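Local coordinates for protein nucleoside-triphosphatase THEP1 (Aquifex aeolicus, PDB 1YE8) that hydrolyses the nucleoside triphosphates ATP, GTP, CTP, TTP and UTP to diphosphates and phosphate, and shows no kinase activity, at residues T15-I20 against V134-I139; K68-Y73 against E112-K117; D120-I125 against H143-E148; I125-N130 against R150-A155. All blocks are in the same frame, centred on the assembly; numbering follows the deposited sequence.

The four contacts lie in one P-loop NTPase domain with a central parallel sheet. Contact 1 packs helix 13-24, which starts within the P-loop, on strand 132-136. Contacts 2, 3 and 4 follow the chain from residue 112 through helix 116-126 to residue 130, on the other face of that sheet. Contacts 3 and 4 share Ile125, and their centres are about 10 Å apart. Contact 2 lies farther out, its centre about 23 Å from that of contact 4, and ties the antiparallel sheet to this side. Along the chain, contact 2 is nested within contact 1. The segments of contacts 1, 3 and 4 alternate. Contact 1 lies beside the probable nucleotide site; contacts 3 and 4 join elements on the far face.

Contact 1 (T15-I20 against V134-I139); sequences TLVKKI and VATIPI
No ring or other flat group meets across the contact: Val17 and Ile20 of helix 13-24 touch Val134 and Thr136 of strand 132-136 through methyl groups. The shortest approach is Val17 CG2 to Thr136 CG2, 3.6 Å, where the two side chains pass at a slant. Ile20 and Val134 meet end on. Ile20 CD1 lies 4.0 Å from Val134 CG1, and Val134 CG1 is also 4.4 Å from Val17 CG2. Val134 CG1 thus faces two successive turns of the helix. Val134 puts this branch anti to its own N (chi1 174°). All four residues are buried. No hydrogen bond crosses between helix and strand.

Thr136 has two roles. Its CG2 lies against Val17, while its OG1 is hydrogen-bonded to Asp106 OD1. The bond, with the packing of CG2, probably holds the rotation of the side chain and gives the buried hydroxyl a partner. The Thr136 side chain also comes within about 6 Å of a bound magnesium ion. The short helix and strand segments run nearly antiparallel (169°), with axes 9.8 Å apart.

Strand 132-136 lies between strand 2-6, which leads into the P-loop, and strand 102-105, which leads to Asp106. A strand inserted at this place is typical of the ASCE division of P-loop NTPases, to which the RecA-like proteins belong. Thr136, near its C-terminal end, borders the probable nucleotide site.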
loop_
_atom_site.group_PDB
_atom_site.type_symbol
_atom_site.label_atom_id
_atom_site.label_comp_id
_atom_site.label_asym_id
_atom_site.label_seq_id
_atom_site.Cartn_x
_atom_site.Cartn_y
_atom_site.Cartn_z
ATOM N N THR A 15 8.868 2.818 4.876
ATOM C CA THR A 15 9.353 3.084 6.216
ATOM C C THR A 15 8.314 3.837 7.028
ATOM O O THR A 15 8.050 3.496 8.180
ATOM C CB THR A 15 10.654 3.890 6.143
ATOM O OG1 THR A 15 11.696 3.017 5.708
ATOM C CG2 THR A 15 11.111 4.376 7.537
ATOM N N LEU A 16 7.723 4.866 6.431
ATOM C CA LEU A 16 6.673 5.607 7.102
ATOM C C LEU A 16 5.448 4.716 7.372
ATOM O O LEU A 16 4.892 4.736 8.475
ATOM C CB LEU A 16 6.278 6.832 6.279
ATOM C CG LEU A 16 5.098 7.655 6.771
ATOM C CD1 LEU A 16 5.312 8.186 8.203
ATOM C CD2 LEU A 16 4.853 8.802 5.821
ATOM N N VAL A 17 5.017 3.949 6.363
ATOM C CA VAL A 17 3.900 3.030 6.563
ATOM C C VAL A 17 4.163 2.068 7.742
ATOM O O VAL A 17 3.273 1.853 8.555
ATOM C CB VAL A 17 3.535 2.283 5.261
ATOM C CG1 VAL A 17 2.556 1.131 5.544
ATOM C CG2 VAL A 17 2.919 3.247 4.261
ATOM N N LYS A 18 5.382 1.532 7.848
ATOM C CA LYS A 18 5.723 0.633 8.954
ATOM C C LYS A 18 5.610 1.338 10.315
ATOM O O LYS A 18 5.123 0.756 11.284
ATOM C CB LYS A 18 7.095 0.013 8.731
ATOM C CG LYS A 18 7.081 -1.030 7.621
ATOM C CD LYS A 18 8.468 -1.501 7.244
ATOM C CE LYS A 18 9.133 -2.290 8.357
ATOM N NZ LYS A 18 10.469 -2.762 7.913
ATOM N N LYS A 19 6.027 2.598 10.370
ATOM C CA LYS A 19 5.894 3.381 11.601
ATOM C C LYS A 19 4.419 3.562 11.952
ATOM O O LYS A 19 4.037 3.488 13.122
ATOM C CB LYS A 19 6.530 4.765 11.451
ATOM C CG LYS A 19 8.041 4.814 11.425
ATOM C CD LYS A 19 8.491 6.249 11.079
ATOM C CE LYS A 19 9.986 6.401 11.068
ATOM N NZ LYS A 19 10.327 7.813 10.741
ATOM N N ILE A 20 3.589 3.814 10.938
ATOM C CA ILE A 20 2.153 3.967 11.142
ATOM C C ILE A 20 1.543 2.665 11.673
ATOM O O ILE A 20 0.751 2.694 12.632
ATOM C CB ILE A 20 1.446 4.448 9.832
ATOM C CG1 ILE A 20 1.861 5.881 9.478
ATOM C CG2 ILE A 20 -0.055 4.370 9.959
ATOM C CD1 ILE A 20 1.542 6.276 8.022
ATOM N N VAL A 134 -4.678 3.711 4.848
ATOM C CA VAL A 134 -3.382 4.334 4.545
ATOM C C VAL A 134 -2.799 3.592 3.354
ATOM O O VAL A 134 -2.591 2.376 3.422
ATOM C CB VAL A 134 -2.406 4.257 5.738
ATOM C CG1 VAL A 134 -1.016 4.773 5.353
ATOM C CG2 VAL A 134 -2.972 5.045 6.920
ATOM N N ALA A 135 -2.555 4.321 2.263
ATOM C CA ALA A 135 -2.066 3.679 1.023
ATOM C C ALA A 135 -0.955 4.528 0.443
ATOM O O ALA A 135 -0.891 5.743 0.685
ATOM C CB ALA A 135 -3.177 3.498 0.009
ATOM N N THR A 136 -0.077 3.896 -0.332
ATOM C CA THR A 136 0.965 4.628 -1.036
ATOM C C THR A 136 0.761 4.485 -2.537
ATOM O O THR A 136 0.245 3.464 -3.035
ATOM C CB THR A 136 2.356 4.092 -0.680
ATOM O OG1 THR A 136 2.414 2.689 -0.966
ATOM C CG2 THR A 136 2.616 4.250 0.816
ATOM N N ILE A 137 1.191 5.514 -3.260
ATOM C CA ILE A 137 1.227 5.500 -4.720
ATOM C C ILE A 137 2.511 6.140 -5.195
ATOM O O ILE A 137 3.072 7.002 -4.512
ATOM C CB ILE A 137 0.009 6.244 -5.365
ATOM C CG1 ILE A 137 -0.103 7.693 -4.859
ATOM C CG2 ILE A 137 -1.276 5.439 -5.180
ATOM C CD1 ILE A 137 -1.157 8.489 -5.592
ATOM N N PRO A 138 2.969 5.745 -6.380
ATOM C CA PRO A 138 4.141 6.398 -6.964
ATOM C C PRO A 138 3.843 7.852 -7.313
ATOM O O PRO A 138 2.679 8.273 -7.382
ATOM C CB PRO A 138 4.458 5.544 -8.206
ATOM C CG PRO A 138 3.251 4.751 -8.477
ATOM C CD PRO A 138 2.421 4.680 -7.244
ATOM N N ILE A 139 4.906 8.629 -7.484
ATOM C CA ILE A 139 4.756 10.062 -7.770
ATOM C C ILE A 139 4.363 10.344 -9.225
ATOM O O ILE A 139 3.840 11.408 -9.540
ATOM C CB ILE A 139 6.040 10.835 -7.353
ATOM C CG1 ILE A 139 5.790 12.346 -7.229
ATOM C CG2 ILE A 139 7.191 10.541 -8.298
ATOM C CD1 ILE A 139 4.821 12.753 -6.116
#

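Contact 2 (K68-Y73 against E112-K117); sequences KLVGSY and ELFSKK
Phe114 is the residue of 112-117 that meets Lys68 and the edge strand residues Leu69 and Val70. From its start, the segment bends: the backbone O of Glu112 accepts a bond from Ser115 N (3.1 Å), and Phe114 comes next, within the bend. The Phe114 ring points at the strand. Lys68 CB sits over one face, 3.6 Å from the Phe114 ring centroid and only 5° off the ring normal. This is a CH-pi contact. Farther along the lysine, a bend at chi2 (-58°) keeps the stem over the rim, with Lys68 CD 3.6 Å from Phe114 CD1. The amine end then leads away. Two groups of the strand lie at the ring edge, near its plane. Val70 CG2 is 3.8 Å from Phe114 CE2, and the carbonyl Leu69 O is 3.7 Å from Phe114 CZ. The ring also touches Val77 of helix 77-97. Ser115 follows as the N-cap of helix 116-126, its OG bonded to Phe118 N.

No hydrogen bond or salt bridge joins the two segments. The lysine takes part through its aliphatic stem and not its charge. Between these two segments the attraction is therefore mainly dispersion, with one aromatic ring fitted against the strand, and it depends little on charge.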
loop_
_atom_site.group_PDB
_atom_site.type_symbol
_atom_site.label_atom_id
_atom_site.label_comp_id
_atom_site.label_asym_id
_atom_site.label_seq_id
_atom_site.Cartn_x
_atom_site.Cartn_y
_atom_site.Cartn_z
ATOM N N LYS A 68 4.981 -10.230 -17.126
ATOM C CA LYS A 68 4.686 -8.987 -16.420
ATOM C C LYS A 68 6.000 -8.440 -15.890
ATOM O O LYS A 68 6.588 -8.990 -14.953
ATOM C CB LYS A 68 3.664 -9.216 -15.292
ATOM C CG LYS A 68 2.441 -10.054 -15.702
ATOM C CD LYS A 68 1.680 -9.442 -16.867
ATOM C CE LYS A 68 0.770 -10.482 -17.535
ATOM N NZ LYS A 68 0.732 -10.375 -19.028
ATOM N N LEU A 69 6.479 -7.386 -16.538
ATOM C CA LEU A 69 7.806 -6.846 -16.262
ATOM C C LEU A 69 7.740 -5.384 -15.864
ATOM O O LEU A 69 6.987 -4.613 -16.456
ATOM C CB LEU A 69 8.694 -6.968 -17.511
ATOM C CG LEU A 69 9.039 -8.380 -17.991
ATOM C CD1 LEU A 69 9.670 -8.348 -19.392
ATOM C CD2 LEU A 69 9.964 -9.106 -17.010
ATOM N N VAL A 70 8.536 -5.014 -14.870
ATOM C CA VAL A 70 8.849 -3.607 -14.601
ATOM C C VAL A 70 10.370 -3.521 -14.635
ATOM O O VAL A 70 11.045 -3.952 -13.693
ATOM C CB VAL A 70 8.276 -3.114 -13.241
ATOM C CG1 VAL A 70 8.706 -1.668 -12.963
ATOM C CG2 VAL A 70 6.748 -3.257 -13.203
ATOM N N GLY A 71 10.896 -2.967 -15.733
ATOM C CA GLY A 71 12.320 -3.016 -16.023
ATOM C C GLY A 71 12.821 -4.452 -16.027
ATOM O O GLY A 71 12.335 -5.292 -16.795
ATOM N N SER A 72 13.796 -4.735 -15.168
ATOM C CA SER A 72 14.373 -6.072 -15.103
ATOM C C SER A 72 13.655 -6.985 -14.105
ATOM O O SER A 72 14.024 -8.148 -13.953
ATOM C CB SER A 72 15.854 -5.992 -14.739
ATOM O OG SER A 72 16.013 -5.471 -13.440
ATOM N N TYR A 73 12.642 -6.458 -13.411
ATOM C CA TYR A 73 11.911 -7.241 -12.406
ATOM C C TYR A 73 10.749 -7.998 -13.030
ATOM O O TYR A 73 9.858 -7.387 -13.606
ATOM C CB TYR A 73 11.367 -6.312 -11.315
ATOM C CG TYR A 73 12.447 -5.595 -10.553
ATOM C CD1 TYR A 73 13.081 -6.199 -9.481
ATOM C CD2 TYR A 73 12.868 -4.325 -10.940
ATOM C CE1 TYR A 73 14.111 -5.554 -8.788
ATOM C CE2 TYR A 73 13.880 -3.671 -10.255
ATOM C CZ TYR A 73 14.497 -4.293 -9.186
ATOM O OH TYR A 73 15.507 -3.654 -8.503
ATOM N N GLU A 112 2.192 -4.190 -8.467
ATOM C CA GLU A 112 0.996 -4.740 -7.840
ATOM C C GLU A 112 -0.210 -4.700 -8.783
ATOM O O GLU A 112 -1.072 -5.586 -8.752
ATOM C CB GLU A 112 0.691 -3.968 -6.550
ATOM C CG GLU A 112 1.792 -4.118 -5.510
ATOM C CD GLU A 112 2.924 -3.102 -5.605
ATOM O OE1 GLU A 112 2.995 -2.257 -6.529
ATOM O OE2 GLU A 112 3.781 -3.127 -4.689
ATOM N N LEU A 113 -0.260 -3.672 -9.625
ATOM C CA LEU A 113 -1.425 -3.406 -10.469
ATOM C C LEU A 113 -1.550 -4.373 -11.649
ATOM O O LEU A 113 -2.550 -4.340 -12.347
ATOM C CB LEU A 113 -1.457 -1.932 -10.913
ATOM C CG LEU A 113 -1.814 -0.979 -9.755
ATOM C CD1 LEU A 113 -1.517 0.456 -10.145
ATOM C CD2 LEU A 113 -3.262 -1.095 -9.326
ATOM N N PHE A 114 -0.567 -5.260 -11.848
ATOM C CA PHE A 114 -0.742 -6.352 -12.806
ATOM C C PHE A 114 -1.842 -7.315 -12.366
ATOM O O PHE A 114 -2.363 -8.065 -13.189
ATOM C CB PHE A 114 0.558 -7.128 -12.990
ATOM C CG PHE A 114 1.567 -6.451 -13.861
ATOM C CD1 PHE A 114 1.322 -6.243 -15.218
ATOM C CD2 PHE A 114 2.789 -6.066 -13.341
ATOM C CE1 PHE A 114 2.297 -5.630 -16.029
ATOM C CE2 PHE A 114 3.754 -5.458 -14.149
ATOM C CZ PHE A 114 3.502 -5.239 -15.482
ATOM N N SER A 115 -2.222 -7.287 -11.093
ATOM C CA SER A 115 -3.280 -8.171 -10.590
ATOM C C SER A 115 -4.654 -7.533 -10.738
ATOM O O SER A 115 -4.931 -6.499 -10.115
ATOM C CB SER A 115 -3.012 -8.508 -9.119
ATOM O OG SER A 115 -4.184 -8.968 -8.472
ATOM N N LYS A 116 -5.513 -8.151 -11.546
ATOM C CA LYS A 116 -6.882 -7.683 -11.733
ATOM C C LYS A 116 -7.635 -7.752 -10.413
ATOM O O LYS A 116 -8.369 -6.836 -10.050
ATOM C CB LYS A 116 -7.603 -8.507 -12.814
ATOM C CG LYS A 116 -9.092 -8.180 -12.932
ATOM C CD LYS A 116 -9.676 -8.565 -14.297
ATOM C CE LYS A 116 -11.201 -8.602 -14.271
ATOM N NZ LYS A 116 -11.814 -7.345 -13.725
ATOM N N LYS A 117 -7.451 -8.843 -9.679
ATOM C CA LYS A 117 -8.108 -8.977 -8.397
ATOM C C LYS A 117 -7.732 -7.811 -7.473
ATOM O O LYS A 117 -8.587 -7.256 -6.781
ATOM C CB LYS A 117 -7.743 -10.304 -7.723
ATOM C CG LYS A 117 -8.345 -11.536 -8.386
ATOM C CD LYS A 117 -7.877 -12.778 -7.660
ATOM C CE LYS A 117 -8.246 -14.058 -8.383
ATOM N NZ LYS A 117 -7.808 -15.243 -7.588
#

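Contact 3 (D120-I125 against H143-E148); sequences DLVRQI and HPLVKE
Arg123, Leu145 and Glu148 carry this contact between helices 116-126 and 144-150. Arg123 has the most surface buried. Its chain is extended from CG to NE and crosses Glu148 at about a right angle. Glu148 holds CG anti to its backbone N (chi1 -180°) and runs extended, which brings its carboxylate to the arginine. Arg123 NE gives a nearly straight hydrogen bond to Glu148 OE1 (3.0 Å, 174°), part of a salt bridge. The acceptor lies in the guanidinium plane and is met on the syn side of the carboxylate. A water closes a second link: it accepts from Arg123 NH2 at 2.8 Å and donates to Glu148 OE1 at 2.6 Å. That oxygen is gripped by two donors. Glu148 OE2 is used elsewhere, by His127 NE2, so both carboxylate oxygens are held.

Leu145 packs against the arginine. Its CD1 is 3.7 Å from Arg123 CG and also sits over one face of the guanidinium. Its other branch, CD2, meets Val122 CG1 at 4.0 Å on the buried side. Replacing Arg123 by an alanine would probably leave Glu148 OE1 without its charged mate and uncover Leu145 CD1. The start of the second helix is capped by its own N-cap residue, as Leu145 N donates to His143 ND1 (2.9 Å).

The short helix segments run almost parallel, 10° apart, with axes 11.5 Å from each other. Helix 116-126 links strands 102-105 and 132-136, and helix 144-150 follows the latter. Neighbouring parallel helices on one face of a parallel sheet are typical of three-layer alpha/beta/alpha folds such as this P-loop NTPase.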
loop_
_atom_site.group_PDB
_atom_site.type_symbol
_atom_site.label_atom_id
_atom_site.label_comp_id
_atom_site.label_asym_id
_atom_site.label_seq_id
_atom_site.Cartn_x
_atom_site.Cartn_y
_atom_site.Cartn_z
ATOM N N ASP A 120 -9.431 -4.458 -8.681
ATOM C CA ASP A 120 -10.858 -4.405 -8.385
ATOM C C ASP A 120 -11.091 -4.181 -6.891
ATOM O O ASP A 120 -11.959 -3.403 -6.496
ATOM C CB ASP A 120 -11.566 -5.677 -8.863
ATOM C CG ASP A 120 -11.542 -5.840 -10.381
ATOM O OD1 ASP A 120 -11.317 -4.846 -11.109
ATOM O OD2 ASP A 120 -11.707 -6.946 -10.925
ATOM N N LEU A 121 -10.338 -4.887 -6.055
ATOM C CA LEU A 121 -10.494 -4.744 -4.620
ATOM C C LEU A 121 -10.029 -3.353 -4.130
ATOM O O LEU A 121 -10.685 -2.733 -3.286
ATOM C CB LEU A 121 -9.754 -5.880 -3.905
ATOM C CG LEU A 121 -9.883 -5.958 -2.391
ATOM C CD1 LEU A 121 -11.314 -5.955 -1.913
ATOM C CD2 LEU A 121 -9.195 -7.230 -1.939
ATOM N N VAL A 122 -8.922 -2.854 -4.680
ATOM C CA VAL A 122 -8.492 -1.486 -4.382
ATOM C C VAL A 122 -9.565 -0.455 -4.741
ATOM O O VAL A 122 -9.842 0.434 -3.941
ATOM C CB VAL A 122 -7.146 -1.155 -5.058
ATOM C CG1 VAL A 122 -6.868 0.365 -5.120
ATOM C CG2 VAL A 122 -6.031 -1.889 -4.340
ATOM N N ARG A 123 -10.167 -0.580 -5.924
ATOM C CA ARG A 123 -11.234 0.350 -6.314
ATOM C C ARG A 123 -12.409 0.301 -5.339
ATOM O O ARG A 123 -12.942 1.339 -4.942
ATOM C CB ARG A 123 -11.709 0.090 -7.739
ATOM C CG ARG A 123 -10.839 0.694 -8.794
ATOM C CD ARG A 123 -11.599 1.070 -10.050
ATOM N NE ARG A 123 -10.649 1.576 -11.011
ATOM C CZ ARG A 123 -9.966 0.821 -11.839
ATOM N NH1 ARG A 123 -10.128 -0.503 -11.842
ATOM N NH2 ARG A 123 -9.108 1.392 -12.670
ATOM N N GLN A 124 -12.800 -0.903 -4.930
ATOM C CA GLN A 124 -13.898 -1.057 -3.990
ATOM C C GLN A 124 -13.557 -0.371 -2.674
ATOM O O GLN A 124 -14.353 0.389 -2.137
ATOM C CB GLN A 124 -14.215 -2.537 -3.774
ATOM C CG GLN A 124 -15.571 -2.773 -3.127
ATOM C CD GLN A 124 -15.981 -4.231 -3.076
ATOM O OE1 GLN A 124 -17.128 -4.535 -2.722
ATOM N NE2 GLN A 124 -15.064 -5.135 -3.414
ATOM N N ILE A 125 -12.357 -0.624 -2.152
ATOM C CA ILE A 125 -11.961 -0.072 -0.865
ATOM C C ILE A 125 -11.802 1.450 -0.895
ATOM O O ILE A 125 -12.329 2.168 -0.035
ATOM C CB ILE A 125 -10.631 -0.741 -0.385
ATOM C CG1 ILE A 125 -10.870 -2.214 0.014
ATOM C CG2 ILE A 125 -9.984 0.078 0.724
ATOM C CD1 ILE A 125 -9.579 -3.031 0.134
ATOM N N HIS A 143 -0.017 4.165 -14.094
ATOM C CA HIS A 143 -1.167 3.316 -14.397
ATOM C C HIS A 143 -2.417 4.157 -14.146
ATOM O O HIS A 143 -2.397 5.000 -13.249
ATOM C CB HIS A 143 -1.164 2.094 -13.471
ATOM C CG HIS A 143 -2.237 1.099 -13.771
ATOM N ND1 HIS A 143 -3.545 1.265 -13.369
ATOM C CD2 HIS A 143 -2.187 -0.094 -14.409
ATOM C CE1 HIS A 143 -4.260 0.228 -13.772
ATOM N NE2 HIS A 143 -3.455 -0.615 -14.397
ATOM N N PRO A 144 -3.500 3.989 -14.908
ATOM C CA PRO A 144 -4.697 4.800 -14.641
ATOM C C PRO A 144 -5.258 4.714 -13.212
ATOM O O PRO A 144 -5.822 5.702 -12.740
ATOM C CB PRO A 144 -5.706 4.292 -15.675
ATOM C CG PRO A 144 -4.849 3.825 -16.759
ATOM C CD PRO A 144 -3.689 3.123 -16.094
ATOM N N LEU A 145 -5.116 3.578 -12.524
ATOM C CA LEU A 145 -5.610 3.515 -11.143
ATOM C C LEU A 145 -4.773 4.394 -10.190
ATOM O O LEU A 145 -5.310 4.926 -9.240
ATOM C CB LEU A 145 -5.733 2.057 -10.642
ATOM C CG LEU A 145 -6.345 1.797 -9.254
ATOM C CD1 LEU A 145 -7.621 2.590 -8.962
ATOM C CD2 LEU A 145 -6.607 0.301 -9.093
ATOM N N VAL A 146 -3.483 4.558 -10.475
ATOM C CA VAL A 146 -2.656 5.479 -9.700
ATOM C C VAL A 146 -3.201 6.907 -9.841
ATOM O O VAL A 146 -3.347 7.613 -8.835
ATOM C CB VAL A 146 -1.159 5.400 -10.111
ATOM C CG1 VAL A 146 -0.360 6.523 -9.485
ATOM C CG2 VAL A 146 -0.552 4.036 -9.718
ATOM N N LYS A 147 -3.529 7.318 -11.072
ATOM C CA LYS A 147 -4.099 8.652 -11.309
ATOM C C LYS A 147 -5.425 8.824 -10.573
ATOM O O LYS A 147 -5.675 9.849 -9.935
ATOM C CB LYS A 147 -4.300 8.891 -12.800
ATOM C CG LYS A 147 -4.485 10.365 -13.182
ATOM C CD LYS A 147 -4.793 10.523 -14.673
ATOM C CE LYS A 147 -3.555 10.884 -15.474
ATOM N NZ LYS A 147 -3.859 11.170 -16.912
ATOM N N GLU A 148 -6.258 7.786 -10.646
ATOM C CA GLU A 148 -7.556 7.761 -9.994
ATOM C C GLU A 148 -7.429 7.979 -8.483
ATOM O O GLU A 148 -8.196 8.730 -7.879
ATOM C CB GLU A 148 -8.218 6.415 -10.302
ATOM C CG GLU A 148 -9.593 6.216 -9.703
ATOM C CD GLU A 148 -10.210 4.886 -10.088
ATOM O OE1 GLU A 148 -10.074 4.479 -11.262
ATOM O OE2 GLU A 148 -10.854 4.262 -9.218
HETATM O O HOH W 1 -8.650 4.069 -13.345
#

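Contact 4 (I125-N130 against R150-A155); sequences IMHDPN and RRLPGA
Leu152 packs on Met126 and His127 where helix 116-126 ends, at the periphery of the alpha/beta P-loop NTPase fold. It lies in the loop between helix 144-150 and strand 156-159, and begins a type II turn that runs to Ala155. The Leu152 CB points toward the helix end. CG stands anti to the backbone N (chi1 -172°), which carries both methyls across. Leu152 CG comes 4.1 Å from the carbonyl oxygen Met126 O. Beyond it the branches part. Leu152 CD1 goes to the imidazole and lies 3.5 Å from His127 ND1, as near as it is to CE1; the ring's NE2 is hydrogen-bonded to Glu148. Leu152 CD2 goes deeper, 3.6 Å from Met126 O and 3.8 Å from Met126 CE. Met126 is a selenomethionine. Its chain bends at chi2 and chi3, and the two side chains cross at about a right angle.

With an alanine in place of Leu152 both branches are lost, which is likely to open a gap beside Met126 CE and the His127 ring. Leu152 also touches Lys2 and Ile4 of strand 2-6, so it bridges helix end and sheet. Past the helix the chain makes an Asx turn, in which Asp128 OD1 accepts from Asn130 N at 2.8 Å.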
loop_
_atom_site.group_PDB
_atom_site.type_symbol
_atom_site.label_atom_id
_atom_site.label_comp_id
_atom_site.label_asym_id
_atom_site.label_seq_id
_atom_site.Cartn_x
_atom_site.Cartn_y
_atom_site.Cartn_z
ATOM N N ILE A 125 -12.357 -0.624 -2.152
ATOM C CA ILE A 125 -11.961 -0.072 -0.865
ATOM C C ILE A 125 -11.802 1.450 -0.895
ATOM O O ILE A 125 -12.329 2.168 -0.035
ATOM C CB ILE A 125 -10.631 -0.741 -0.385
ATOM C CG1 ILE A 125 -10.870 -2.214 0.014
ATOM C CG2 ILE A 125 -9.984 0.078 0.724
ATOM C CD1 ILE A 125 -9.579 -3.031 0.134
HETATM N N MSE A 126 -11.100 1.952 -1.903
HETATM C CA MSE A 126 -10.754 3.364 -1.942
HETATM C C MSE A 126 -11.960 4.282 -2.131
HETATM O O MSE A 126 -11.952 5.411 -1.652
HETATM C CB MSE A 126 -9.689 3.612 -3.004
HETATM C CG MSE A 126 -8.374 2.815 -2.720
HETATM SE SE MSE A 126 -7.550 3.114 -0.957
HETATM C CE MSE A 126 -7.343 4.814 -1.317
ATOM N N HIS A 127 -13.007 3.767 -2.774
ATOM C CA HIS A 127 -14.194 4.565 -3.028
ATOM C C HIS A 127 -15.290 4.320 -1.998
ATOM O O HIS A 127 -16.380 4.902 -2.105
ATOM C CB HIS A 127 -14.677 4.340 -4.462
ATOM C CG HIS A 127 -13.696 4.793 -5.496
ATOM N ND1 HIS A 127 -13.429 6.126 -5.738
ATOM C CD2 HIS A 127 -12.896 4.092 -6.334
ATOM C CE1 HIS A 127 -12.522 6.222 -6.691
ATOM N NE2 HIS A 127 -12.180 5.004 -7.071
ATOM N N ASP A 128 -15.011 3.481 -1.002
ATOM C CA ASP A 128 -15.968 3.219 0.063
ATOM C C ASP A 128 -15.740 4.256 1.159
ATOM O O ASP A 128 -14.707 4.228 1.832
ATOM C CB ASP A 128 -15.792 1.801 0.611
ATOM C CG ASP A 128 -16.879 1.406 1.593
ATOM O OD1 ASP A 128 -17.442 2.296 2.279
ATOM O OD2 ASP A 128 -17.215 0.222 1.759
ATOM N N PRO A 129 -16.697 5.163 1.359
ATOM C CA PRO A 129 -16.542 6.218 2.371
ATOM C C PRO A 129 -16.444 5.684 3.799
ATOM O O PRO A 129 -15.951 6.419 4.663
ATOM C CB PRO A 129 -17.846 7.021 2.238
ATOM C CG PRO A 129 -18.820 6.071 1.636
ATOM C CD PRO A 129 -18.000 5.236 0.674
ATOM N N ASN A 130 -16.896 4.451 4.038
ATOM C CA ASN A 130 -17.062 3.910 5.390
ATOM C C ASN A 130 -15.853 3.198 5.978
ATOM O O ASN A 130 -15.971 2.542 7.016
ATOM C CB ASN A 130 -18.259 2.948 5.456
ATOM C CG ASN A 130 -19.544 3.554 4.898
ATOM O OD1 ASN A 130 -19.935 4.671 5.265
ATOM N ND2 ASN A 130 -20.203 2.821 3.999
ATOM N N ARG A 150 -4.702 9.261 -6.904
ATOM C CA ARG A 150 -4.101 10.565 -6.648
ATOM C C ARG A 150 -5.170 11.658 -6.554
ATOM O O ARG A 150 -5.058 12.562 -5.727
ATOM C CB ARG A 150 -3.076 10.906 -7.725
ATOM C CG ARG A 150 -2.210 12.112 -7.364
ATOM C CD ARG A 150 -1.270 12.576 -8.474
ATOM N NE ARG A 150 -0.562 11.446 -9.073
ATOM C CZ ARG A 150 0.398 10.740 -8.475
ATOM N NH1 ARG A 150 0.866 11.078 -7.275
ATOM N NH2 ARG A 150 0.915 9.708 -9.118
ATOM N N ARG A 151 -6.211 11.541 -7.376
ATOM C CA ARG A 151 -7.284 12.534 -7.377
ATOM C C ARG A 151 -8.519 12.141 -6.549
ATOM O O ARG A 151 -9.563 12.772 -6.657
ATOM C CB ARG A 151 -7.631 12.962 -8.811
ATOM C CG ARG A 151 -8.396 11.969 -9.652
ATOM C CD ARG A 151 -8.500 12.380 -11.127
ATOM N NE ARG A 151 -7.392 13.247 -11.554
ATOM C CZ ARG A 151 -7.201 13.676 -12.801
ATOM N NH1 ARG A 151 -8.038 13.321 -13.772
ATOM N NH2 ARG A 151 -6.172 14.467 -13.081
ATOM N N LEU A 152 -8.398 11.132 -5.688
ATOM C CA LEU A 152 -9.525 10.679 -4.872
ATOM C C LEU A 152 -10.124 11.817 -4.042
ATOM O O LEU A 152 -9.443 12.366 -3.189
ATOM C CB LEU A 152 -9.056 9.551 -3.946
ATOM C CG LEU A 152 -10.106 8.788 -3.141
ATOM C CD1 LEU A 152 -11.049 8.024 -4.064
ATOM C CD2 LEU A 152 -9.425 7.858 -2.171
ATOM N N PRO A 153 -11.388 12.192 -4.281
ATOM C CA PRO A 153 -12.011 13.260 -3.481
ATOM C C PRO A 153 -12.021 12.976 -1.977
ATOM O O PRO A 153 -12.282 11.840 -1.577
ATOM C CB PRO A 153 -13.443 13.302 -4.024
ATOM C CG PRO A 153 -13.298 12.842 -5.405
ATOM C CD PRO A 153 -12.288 11.710 -5.347
ATOM N N GLY A 154 -11.738 13.990 -1.154
ATOM C CA GLY A 154 -11.799 13.863 0.296
ATOM C C GLY A 154 -10.551 13.266 0.926
ATOM O O GLY A 154 -10.379 13.281 2.137
ATOM N N ALA A 155 -9.657 12.732 0.100
ATOM C CA ALA A 155 -8.461 12.095 0.639
ATOM C C ALA A 155 -7.452 13.115 1.140
ATOM O O ALA A 155 -7.443 14.292 0.727
ATOM C CB ALA A 155 -7.818 11.193 -0.409
#